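Local coordinates for protein 6-phosphogluconate dehydrogenase, NAD-binding (Geobacter metallireducens, PDB 3PEF) that probably reduces succinic semialdehyde to gamma-hydroxybutyrate as a member of the beta-hydroxyacid dehydrogenase family, binding NADP+ through a Rossmann-type domain, at residues E118-G123 with E169-V174; L133-A138 with P149-M154; A198-L203 with L222-N227. The protein carries 2 engineered substitutions. All coordinates share one frame; numbering follows the deposited sequence.

Interaction 1: E118-G123 with E169-V174; sequences EAPVSG and EMKLVV. With NAP (NADP nicotinamide-adenine-dinucleotide phosphate), chain I; GOL (glycerol), chain J.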
loop_
_atom_site.group_PDB
_atom_site.type_symbol
_atom_site.label_atom_id
_atom_site.label_comp_id
_atom_site.label_asym_id
_atom_site.label_seq_id
_atom_site.Cartn_x
_atom_site.Cartn_y
_atom_site.Cartn_z
ATOM N N GLU A 118 -16.733 -28.747 -6.047
ATOM C CA GLU A 118 -16.523 -27.668 -5.081
ATOM C C GLU A 118 -17.724 -26.768 -5.185
ATOM O O GLU A 118 -18.240 -26.576 -6.275
ATOM C CB GLU A 118 -15.260 -26.867 -5.373
ATOM C CG GLU A 118 -15.308 -26.081 -6.670
ATOM C CD GLU A 118 -14.061 -25.239 -6.874
ATOM O OE1 GLU A 118 -13.885 -24.683 -7.975
ATOM O OE2 GLU A 118 -13.250 -25.127 -5.933
ATOM N N ALA A 119 -18.190 -26.224 -4.066
ATOM C CA ALA A 119 -19.271 -25.244 -4.140
ATOM C C ALA A 119 -19.213 -24.227 -3.014
ATOM O O ALA A 119 -20.060 -24.238 -2.123
ATOM C CB ALA A 119 -20.642 -25.950 -4.192
ATOM N N PRO A 120 -18.207 -23.328 -3.052
ATOM C CA PRO A 120 -18.143 -22.264 -2.043
ATOM C C PRO A 120 -19.333 -21.332 -2.229
ATOM O O PRO A 120 -19.965 -21.351 -3.295
ATOM C CB PRO A 120 -16.844 -21.535 -2.390
ATOM C CG PRO A 120 -16.719 -21.721 -3.888
ATOM C CD PRO A 120 -17.219 -23.136 -4.126
ATOM N N VAL A 121 -19.639 -20.529 -1.216
ATOM C CA VAL A 121 -20.855 -19.729 -1.242
ATOM C C VAL A 121 -20.598 -18.253 -0.994
ATOM O O VAL A 121 -19.593 -17.866 -0.388
ATOM C CB VAL A 121 -21.913 -20.227 -0.202
ATOM C CG1 VAL A 121 -22.118 -21.703 -0.324
ATOM C CG2 VAL A 121 -21.495 -19.876 1.227
ATOM N N SER A 122 -21.526 -17.432 -1.472
ATOM C CA SER A 122 -21.531 -16.011 -1.154
ATOM C C SER A 122 -22.766 -15.733 -0.275
ATOM O O SER A 122 -23.849 -16.256 -0.541
ATOM C CB SER A 122 -21.536 -15.186 -2.455
ATOM O OG SER A 122 -21.568 -13.798 -2.185
ATOM N N GLY A 123 -22.598 -14.947 0.786
ATOM C CA GLY A 123 -23.667 -14.702 1.746
ATOM C C GLY A 123 -23.237 -15.195 3.116
ATOM O O GLY A 123 -22.565 -16.216 3.212
ATOM N N GLU A 169 -11.940 -19.790 -7.629
ATOM C CA GLU A 169 -11.469 -18.531 -8.195
ATOM C C GLU A 169 -12.535 -17.445 -8.127
ATOM O O GLU A 169 -12.249 -16.303 -7.781
ATOM C CB GLU A 169 -10.976 -18.748 -9.635
ATOM C CG GLU A 169 -9.663 -19.492 -9.658
ATOM C CD GLU A 169 -9.304 -20.048 -11.018
ATOM O OE1 GLU A 169 -10.228 -20.263 -11.824
ATOM O OE2 GLU A 169 -8.099 -20.285 -11.268
ATOM N N MET A 170 -13.775 -17.802 -8.436
ATOM C CA MET A 170 -14.855 -16.831 -8.371
ATOM C C MET A 170 -15.040 -16.352 -6.938
ATOM O O MET A 170 -15.174 -15.156 -6.675
ATOM C CB MET A 170 -16.158 -17.455 -8.855
ATOM C CG MET A 170 -17.355 -16.524 -8.690
ATOM S SD MET A 170 -17.327 -15.125 -9.827
ATOM C CE MET A 170 -17.509 -15.964 -11.428
ATOM N N LYS A 171 -15.073 -17.303 -6.011
ATOM C CA LYS A 171 -15.233 -16.978 -4.601
ATOM C C LYS A 171 -14.135 -16.018 -4.135
ATOM O O LYS A 171 -14.413 -15.019 -3.470
ATOM C CB LYS A 171 -15.228 -18.253 -3.748
ATOM C CG LYS A 171 -15.248 -17.986 -2.246
ATOM C CD LYS A 171 -16.473 -17.157 -1.855
ATOM C CE LYS A 171 -16.537 -17.045 -0.341
ATOM N NZ LYS A 171 -17.599 -16.107 0.111
ATOM N N LEU A 172 -12.883 -16.332 -4.467
ATOM C CA LEU A 172 -11.766 -15.482 -4.049
ATOM C C LEU A 172 -11.828 -14.071 -4.664
ATOM O O LEU A 172 -11.563 -13.074 -3.998
ATOM C CB LEU A 172 -10.442 -16.163 -4.364
ATOM C CG LEU A 172 -10.174 -17.447 -3.567
ATOM C CD1 LEU A 172 -8.806 -17.992 -3.900
ATOM C CD2 LEU A 172 -10.293 -17.146 -2.056
ATOM N N VAL A 173 -12.178 -13.981 -5.941
ATOM C CA VAL A 173 -12.270 -12.672 -6.578
ATOM C C VAL A 173 -13.308 -11.811 -5.894
ATOM O O VAL A 173 -13.065 -10.655 -5.531
ATOM C CB VAL A 173 -12.659 -12.818 -8.058
ATOM C CG1 VAL A 173 -13.242 -11.530 -8.567
ATOM C CG2 VAL A 173 -11.445 -13.255 -8.871
ATOM N N VAL A 174 -14.490 -12.386 -5.726
ATOM C CA VAL A 174 -15.605 -11.661 -5.145
ATOM C C VAL A 174 -15.346 -11.255 -3.693
ATOM O O VAL A 174 -15.680 -10.135 -3.274
ATOM C CB VAL A 174 -16.896 -12.496 -5.286
ATOM C CG1 VAL A 174 -17.979 -11.979 -4.378
ATOM C CG2 VAL A 174 -17.343 -12.507 -6.767
HETATM P PA NAP I . -16.281 -21.144 11.616
HETATM O O1A NAP I . -15.038 -20.693 12.282
HETATM O O2A NAP I . -17.523 -20.898 12.372
HETATM O O5B NAP I . -16.181 -22.703 11.265
HETATM C C5B NAP I . -14.966 -23.269 10.856
HETATM C C4B NAP I . -15.191 -24.768 10.767
HETATM O O4B NAP I . -13.997 -25.371 10.318
HETATM C C3B NAP I . -15.495 -25.366 12.138
HETATM O O3B NAP I . -16.410 -26.411 11.905
HETATM C C2B NAP I . -14.158 -25.948 12.547
HETATM O O2B NAP I . -14.225 -27.024 13.446
HETATM C C1B NAP I . -13.664 -26.422 11.193
HETATM N N9A NAP I . -12.218 -26.687 11.220
HETATM C C8A NAP I . -11.217 -25.752 11.320
HETATM N N7A NAP I . -10.031 -26.403 11.325
HETATM C C5A NAP I . -10.266 -27.728 11.242
HETATM C C6A NAP I . -9.410 -28.815 11.193
HETATM N N6A NAP I . -8.098 -28.629 11.247
HETATM N N1A NAP I . -9.934 -30.077 11.107
HETATM C C2A NAP I . -11.305 -30.259 11.054
HETATM N N3A NAP I . -12.153 -29.168 11.093
HETATM C C4A NAP I . -11.637 -27.924 11.178
HETATM O O3 NAP I . -16.341 -20.381 10.221
HETATM P PN NAP I . -17.457 -20.370 9.098
HETATM O O1N NAP I . -17.844 -18.979 8.812
HETATM O O2N NAP I . -18.515 -21.360 9.384
HETATM O O5D NAP I . -16.456 -20.895 7.949
HETATM C C5D NAP I . -16.676 -22.032 7.157
HETATM C C4D NAP I . -16.236 -21.669 5.740
HETATM O O4D NAP I . -17.173 -20.838 5.097
HETATM C C3D NAP I . -14.956 -20.858 5.732
HETATM O O3D NAP I . -14.229 -21.321 4.615
HETATM C C2D NAP I . -15.415 -19.420 5.539
HETATM O O2D NAP I . -14.419 -18.666 4.906
HETATM C C1D NAP I . -16.583 -19.647 4.613
HETATM N N1N NAP I . -17.640 -18.612 4.557
HETATM C C2N NAP I . -18.017 -17.933 5.678
HETATM C C3N NAP I . -19.051 -17.001 5.621
HETATM C C7N NAP I . -19.496 -16.295 6.866
HETATM O O7N NAP I . -20.167 -15.095 6.698
HETATM N N7N NAP I . -19.253 -16.767 8.101
HETATM C C4N NAP I . -19.712 -16.753 4.413
HETATM C C5N NAP I . -19.337 -17.474 3.282
HETATM C C6N NAP I . -18.310 -18.414 3.365
HETATM P P2B NAP I . -14.368 -26.779 15.050
HETATM O O1X NAP I . -13.884 -28.067 15.701
HETATM O O2X NAP I . -13.513 -25.615 15.434
HETATM O O3X NAP I . -15.802 -26.483 15.392
HETATM C C1 GOL J . -17.953 -14.308 3.601
HETATM O O1 GOL J . -17.649 -15.211 2.556
HETATM C C2 GOL J . -19.333 -13.636 3.542
HETATM O O2 GOL J . -19.965 -13.680 2.258
HETATM C C3 GOL J . -19.084 -12.196 4.002
HETATM O O3 GOL J . -20.218 -11.525 4.517
HETATM O O HOH W 1 -19.261 -13.322 -0.793
#
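Val121 and Lys171, which meet through a hydrogen bond, also flank the flat nicotinamide ring of NADP+: Val121 CG2 lies on one side of the ring plane, 3.8 Å from C5N of the cofactor, while Lys171 NZ and the glycerol lie on the other. Val121 O stays close to the plane, beyond C5N, and Gly123 O comes within 3.1 Å of C4N of the cofactor, the carbon that takes or gives hydride. This is the interdomain active-site cleft of the beta-hydroxyacid dehydrogenase family, where the end of strand 115-122 of the Rossmann-type domain faces the long helix 166-194, and Lys171 is the predicted catalytic residue. The lysine leaves its helix with CG anti to the backbone N (chi1 174°), bends once at chi2 (58°) and then runs straight. Its CB and CG pass the CB-CG edge of the Pro120 ring, with Lys171 CB 3.8 Å from Pro120 CG. NZ then donates to Val121 O at 2.7 Å, in the carbonyl plane with a C=O...N angle of 153°. Asn175, one helical turn on, also accepts from NZ, which fixes the amine beside the cofactor. With a methionine in its place, Val121 O would probably lose this in-plane donor and the Asn175 amide its amine partner. The glycerol, probably from the crystallisation liquor, occupies what may be the substrate site: its O1 accepts from Lys171 NZ at 2.6 Å, and its O2 from Gly123 N. A water 2.7 Å from Ser122 OG hydrogen-bonds to glycerol O2 and accepts a weak bond from Lys171 NZ.

Interaction 2: L133-A138 with P149-M154; sequences LIILAA and PGFEKM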
loop_
_atom_site.group_PDB
_atom_site.type_symbol
_atom_site.label_atom_id
_atom_site.label_comp_id
_atom_site.label_asym_id
_atom_site.label_seq_id
_atom_site.Cartn_x
_atom_site.Cartn_y
_atom_site.Cartn_z
ATOM N N LEU A 133 -28.307 -18.422 0.364
ATOM C CA LEU A 133 -26.925 -18.351 -0.123
ATOM C C LEU A 133 -26.857 -18.374 -1.648
ATOM O O LEU A 133 -27.735 -18.913 -2.315
ATOM C CB LEU A 133 -26.094 -19.519 0.427
ATOM C CG LEU A 133 -25.998 -19.660 1.962
ATOM C CD1 LEU A 133 -25.298 -20.951 2.332
ATOM C CD2 LEU A 133 -25.290 -18.458 2.611
ATOM N N ILE A 134 -25.786 -17.809 -2.191
ATOM C CA ILE A 134 -25.450 -17.999 -3.600
ATOM C C ILE A 134 -24.381 -19.092 -3.678
ATOM O O ILE A 134 -23.343 -18.992 -3.039
ATOM C CB ILE A 134 -24.919 -16.698 -4.204
ATOM C CG1 ILE A 134 -25.910 -15.552 -3.934
ATOM C CG2 ILE A 134 -24.658 -16.860 -5.695
ATOM C CD1 ILE A 134 -25.292 -14.189 -4.063
ATOM N N ILE A 135 -24.638 -20.133 -4.463
ATOM C CA ILE A 135 -23.772 -21.301 -4.491
ATOM C C ILE A 135 -22.984 -21.362 -5.795
ATOM O O ILE A 135 -23.565 -21.424 -6.873
ATOM C CB ILE A 135 -24.603 -22.593 -4.262
ATOM C CG1 ILE A 135 -25.395 -22.450 -2.957
ATOM C CG2 ILE A 135 -23.707 -23.840 -4.219
ATOM C CD1 ILE A 135 -26.100 -23.716 -2.499
ATOM N N LEU A 136 -21.659 -21.343 -5.683
ATOM C CA LEU A 136 -20.772 -21.254 -6.843
ATOM C C LEU A 136 -20.095 -22.603 -7.133
ATOM O O LEU A 136 -18.942 -22.820 -6.776
ATOM C CB LEU A 136 -19.702 -20.179 -6.579
ATOM C CG LEU A 136 -20.238 -18.853 -6.028
ATOM C CD1 LEU A 136 -19.132 -17.981 -5.433
ATOM C CD2 LEU A 136 -21.010 -18.108 -7.139
ATOM N N ALA A 137 -20.807 -23.517 -7.781
ATOM C CA ALA A 137 -20.287 -24.869 -7.931
ATOM C C ALA A 137 -19.373 -24.987 -9.139
ATOM O O ALA A 137 -19.505 -24.240 -10.103
ATOM C CB ALA A 137 -21.435 -25.888 -8.030
ATOM N N ALA A 138 -18.451 -25.941 -9.076
ATOM C CA ALA A 138 -17.562 -26.244 -10.190
ATOM C C ALA A 138 -17.092 -27.680 -10.019
ATOM O O ALA A 138 -16.788 -28.113 -8.904
ATOM C CB ALA A 138 -16.377 -25.271 -10.208
ATOM N N PRO A 149 -31.066 -30.911 -4.955
ATOM C CA PRO A 149 -32.184 -30.807 -4.007
ATOM C C PRO A 149 -31.721 -30.272 -2.664
ATOM O O PRO A 149 -32.487 -29.614 -1.956
ATOM C CB PRO A 149 -32.659 -32.257 -3.854
ATOM C CG PRO A 149 -32.235 -32.924 -5.107
ATOM C CD PRO A 149 -30.918 -32.278 -5.483
ATOM N N GLY A 150 -30.470 -30.560 -2.323
ATOM C CA GLY A 150 -29.860 -30.027 -1.119
ATOM C C GLY A 150 -29.480 -28.567 -1.302
ATOM O O GLY A 150 -29.796 -27.729 -0.457
ATOM N N PHE A 151 -28.792 -28.259 -2.400
ATOM C CA PHE A 151 -28.416 -26.876 -2.690
ATOM C C PHE A 151 -29.650 -25.985 -2.598
ATOM O O PHE A 151 -29.569 -24.839 -2.170
ATOM C CB PHE A 151 -27.811 -26.723 -4.093
ATOM C CG PHE A 151 -26.395 -27.232 -4.233
ATOM C CD1 PHE A 151 -25.967 -27.768 -5.440
ATOM C CD2 PHE A 151 -25.491 -27.162 -3.178
ATOM C CE1 PHE A 151 -24.674 -28.230 -5.607
ATOM C CE2 PHE A 151 -24.178 -27.636 -3.335
ATOM C CZ PHE A 151 -23.774 -28.162 -4.560
ATOM N N GLU A 152 -30.795 -26.506 -3.024
ATOM C CA GLU A 152 -32.008 -25.692 -3.089
ATOM C C GLU A 152 -32.597 -25.366 -1.725
ATOM O O GLU A 152 -33.362 -24.413 -1.582
ATOM C CB GLU A 152 -33.050 -26.345 -3.990
ATOM C CG GLU A 152 -32.755 -26.108 -5.462
ATOM C CD GLU A 152 -33.809 -26.693 -6.370
ATOM O OE1 GLU A 152 -34.562 -27.581 -5.913
ATOM O OE2 GLU A 152 -33.880 -26.261 -7.542
ATOM N N LYS A 153 -32.240 -26.150 -0.719
ATOM C CA LYS A 153 -32.683 -25.842 0.626
ATOM C C LYS A 153 -31.679 -24.928 1.317
ATOM O O LYS A 153 -31.971 -24.363 2.367
ATOM C CB LYS A 153 -32.903 -27.124 1.438
ATOM C CG LYS A 153 -34.016 -28.013 0.877
ATOM C CD LYS A 153 -35.333 -27.256 0.840
ATOM C CE LYS A 153 -35.983 -27.264 -0.546
ATOM N NZ LYS A 153 -36.592 -25.937 -0.884
ATOM N N MET A 154 -30.502 -24.768 0.722
ATOM C CA MET A 154 -29.445 -23.997 1.378
ATOM C C MET A 154 -29.241 -22.640 0.736
ATOM O O MET A 154 -28.808 -21.698 1.396
ATOM C CB MET A 154 -28.127 -24.778 1.394
ATOM C CG MET A 154 -28.222 -26.125 2.133
ATOM S SD MET A 154 -26.640 -26.970 2.338
ATOM C CE MET A 154 -26.265 -27.473 0.664
#
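Leu133 and Met154 bring the start of strand 133-139 against the 149-154 part of helix 141-154, their CA atoms 6.4 Å apart, and the gap widens to 7.5 Å between the CA atoms of Ile135 and Phe151. At the closer end Leu133 N donates to Met154 O, a weak bond of 3.5 Å though fairly straight (160° at the hydrogen). The helical turn is tightened here: Lys153 N bonds to Gly150 O and Met154 N to Phe151 O, both three residues back, with Met154 N adding a weak second bond to Gly150 O. The same Met154 carbonyl rests on the Leu133 side chain, whose CG approaches Met154 O to 3.5 Å. These segments belong to the beta-alpha-beta unit of strand 133-139, helix 141-154 and strand 157-160, at one end of the mixed sheet of the Rossmann-type domain; strand 133-139 runs antiparallel to its neighbour 115-122 and parallel to 157-160. Between the two segments, side-chain packing centres on Ile135 and Phe151. Ile135 points toward the helix and sends one branch over the ring and the other to its CB-side rim. CG2, anti to the backbone N, sits over one face of Phe151 toward the rim, 4.1 Å from the ring centroid and 20° off the normal, a CH-pi contact. The longer branch reaches the root of the aromatic side chain, with Ile135 CD1 3.6 Å from Phe151 CD2 and 3.8 Å from Phe151 CB. Phe151 continues into the sheet, touching Leu117 of strand 115-122 and Ile158 of strand 157-160. Leu133 and Met154 both also meet Met16 of helix 11-22, and Met154 extends to Leu20 of the same helix.

Interaction 3: A198-L203 with L222-N227; sequences ATDAIL and LIRDRN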
loop_
_atom_site.group_PDB
_atom_site.type_symbol
_atom_site.label_atom_id
_atom_site.label_comp_id
_atom_site.label_asym_id
_atom_site.label_seq_id
_atom_site.Cartn_x
_atom_site.Cartn_y
_atom_site.Cartn_z
ATOM N N ALA A 198 -20.982 13.626 12.058
ATOM C CA ALA A 198 -21.752 12.553 12.702
ATOM C C ALA A 198 -21.852 11.311 11.794
ATOM O O ALA A 198 -22.100 11.433 10.590
ATOM C CB ALA A 198 -23.139 13.048 13.071
ATOM N N THR A 199 -21.666 10.121 12.360
ATOM C CA THR A 199 -21.643 8.913 11.533
ATOM C C THR A 199 -22.995 8.632 10.849
ATOM O O THR A 199 -23.039 8.142 9.722
ATOM C CB THR A 199 -21.130 7.669 12.304
ATOM O OG1 THR A 199 -22.122 7.226 13.227
ATOM C CG2 THR A 199 -19.867 7.998 13.066
ATOM N N ASP A 200 -24.095 8.958 11.519
ATOM C CA ASP A 200 -25.417 8.825 10.898
ATOM C C ASP A 200 -25.575 9.687 9.637
ATOM O O ASP A 200 -26.237 9.286 8.685
ATOM C CB ASP A 200 -26.528 9.156 11.901
ATOM C CG ASP A 200 -26.946 7.954 12.727
ATOM O OD1 ASP A 200 -26.610 6.808 12.346
ATOM O OD2 ASP A 200 -27.617 8.157 13.759
ATOM N N ALA A 201 -24.969 10.868 9.632
ATOM C CA ALA A 201 -25.033 11.738 8.466
ATOM C C ALA A 201 -24.246 11.112 7.306
ATOM O O ALA A 201 -24.701 11.089 6.162
ATOM C CB ALA A 201 -24.478 13.112 8.815
ATOM N N ILE A 202 -23.063 10.594 7.615
ATOM C CA ILE A 202 -22.257 9.915 6.607
ATOM C C ILE A 202 -22.981 8.717 6.013
ATOM O O ILE A 202 -23.004 8.546 4.791
ATOM C CB ILE A 202 -20.913 9.468 7.181
ATOM C CG1 ILE A 202 -20.139 10.699 7.669
ATOM C CG2 ILE A 202 -20.126 8.665 6.126
ATOM C CD1 ILE A 202 -18.979 10.385 8.550
ATOM N N LEU A 203 -23.567 7.900 6.885
ATOM C CA LEU A 203 -24.336 6.715 6.493
ATOM C C LEU A 203 -25.495 7.087 5.573
ATOM O O LEU A 203 -25.746 6.435 4.548
ATOM C CB LEU A 203 -24.884 6.023 7.744
ATOM C CG LEU A 203 -24.258 4.700 8.202
ATOM C CD1 LEU A 203 -22.816 4.571 7.779
ATOM C CD2 LEU A 203 -24.421 4.495 9.717
ATOM N N LEU A 222 -24.154 -1.461 12.619
ATOM C CA LEU A 222 -23.537 -2.216 13.700
ATOM C C LEU A 222 -22.280 -1.514 14.157
ATOM O O LEU A 222 -21.959 -1.477 15.340
ATOM C CB LEU A 222 -23.226 -3.640 13.250
ATOM C CG LEU A 222 -24.465 -4.449 12.894
ATOM C CD1 LEU A 222 -24.056 -5.764 12.239
ATOM C CD2 LEU A 222 -25.307 -4.687 14.164
ATOM N N ILE A 223 -21.388 -0.876 13.288
ATOM C CA ILE A 223 -20.245 -0.054 13.636
ATOM C C ILE A 223 -20.655 1.126 14.508
ATOM O O ILE A 223 -20.090 1.364 15.582
ATOM C CB ILE A 223 -19.538 0.451 12.364
ATOM C CG1 ILE A 223 -18.919 -0.719 11.598
ATOM C CG2 ILE A 223 -18.477 1.482 12.718
ATOM C CD1 ILE A 223 -18.435 -0.354 10.213
ATOM N N ARG A 224 -21.689 1.783 14.006
ATOM C CA ARG A 224 -22.195 2.880 14.819
ATOM C C ARG A 224 -22.530 2.420 16.240
ATOM O O ARG A 224 -22.270 3.137 17.201
ATOM C CB ARG A 224 -23.442 3.482 14.172
ATOM C CG ARG A 224 -23.973 4.709 14.893
ATOM C CD ARG A 224 -25.427 4.928 14.561
ATOM N NE ARG A 224 -26.174 3.689 14.750
ATOM C CZ ARG A 224 -26.936 3.117 13.819
ATOM N NH1 ARG A 224 -27.070 3.686 12.623
ATOM N NH2 ARG A 224 -27.571 1.980 14.088
ATOM N N ASP A 225 -23.099 1.222 16.362
ATOM C CA ASP A 225 -23.472 0.650 17.665
ATOM C C ASP A 225 -22.314 -0.084 18.355
ATOM O O ASP A 225 -22.452 -0.570 19.483
ATOM C CB ASP A 225 -24.651 -0.317 17.492
ATOM C CG ASP A 225 -25.913 0.380 17.022
ATOM O OD1 ASP A 225 -26.002 1.620 17.195
ATOM O OD2 ASP A 225 -26.811 -0.311 16.481
ATOM N N ARG A 226 -21.175 -0.170 17.680
ATOM C CA ARG A 226 -20.033 -0.890 18.221
ATOM C C ARG A 226 -20.411 -2.338 18.561
ATOM O O ARG A 226 -19.920 -2.912 19.531
ATOM C CB ARG A 226 -19.485 -0.172 19.464
ATOM C CG ARG A 226 -19.029 1.275 19.223
ATOM C CD ARG A 226 -17.635 1.359 18.590
ATOM N NE ARG A 226 -17.603 2.308 17.474
ATOM C CZ ARG A 226 -17.374 3.615 17.592
ATOM N NH1 ARG A 226 -17.148 4.152 18.780
ATOM N NH2 ARG A 226 -17.377 4.389 16.520
ATOM N N ASN A 227 -21.287 -2.924 17.755
ATOM C CA ASN A 227 -21.631 -4.341 17.879
ATOM C C ASN A 227 -20.868 -5.133 16.808
ATOM O O ASN A 227 -21.107 -4.969 15.608
ATOM C CB ASN A 227 -23.148 -4.525 17.730
ATOM C CG ASN A 227 -23.568 -5.986 17.685
ATOM O OD1 ASN A 227 -22.750 -6.895 17.840
ATOM N ND2 ASN A 227 -24.854 -6.216 17.476
#
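Arg224 reaches Asp200 by an extended first part of its chain, CG anti to the backbone N (chi1 -175°), and then a bend at chi3 (50°) that swings the guanidinium round to the carboxylate. Thr199 comes across the extended part at a slant, its OG1 3.5 Å from Arg224 CG. The charged ends meet at an angle, the carboxylate and guanidinium planes standing 63° apart. Arg224 NH1 donates to the syn lone pair of Asp200 OD1 at 3.2 Å, the oxygen sitting near the guanidinium edge but tilted from its plane. That oxygen also lies 3.1 Å from Arg224 CD, a close approach to the aliphatic shaft. Leu203, a turn further along its helix, adds CD2 at 4.0 Å from Arg224 NH1. Another edge of the guanidinium is held by the next residue: Arg224 NE donates to Asp225 OD1 at 3.2 Å, with the oxygen in the guanidinium plane but the donor well above the carboxylate plane, and NH2 adds weak bonds to both oxygens of Asp225. The contact joins two helix ends in the all-helical C-terminal region, the first turn of 199-208, after its N-cap Ala198, and the last of 214-224. The latter closes in a Schellman motif at Arg226, with bonds from Arg226 N to Ile223 O and from Asn227 N to Leu222 O. One arginine thus bridges two aspartates on an exposed surface. Asp200 near a helix start is probably favoured by the dipole, whereas Asp225 by a helix end is probably not, and the shared arginine would probably offset its charge.

Interactions 1 and 2 are continuous, their centres 12 Å apart. Strands 115-122 and 133-139 are antiparallel neighbours, probably paired by Ser122 N to Ile134 O and Glu118 O to Ala138 N, each 2.9 Å, and Leu133 CD2 packs 3.6 Å from Gly123 O. Interaction 2 thus sits on the strand next to the one that carries Val121 and Gly123 to the nicotinamide. Interaction 3 is remote from the annotated sites, its centre 29 Å from that of interaction 1 and 33 Å from that of interaction 2. The tetramer nevertheless brings the segments together: Ala201 and Ile202 of 198-203 pack on Met170 of the second subunit, the residue before its Lys171.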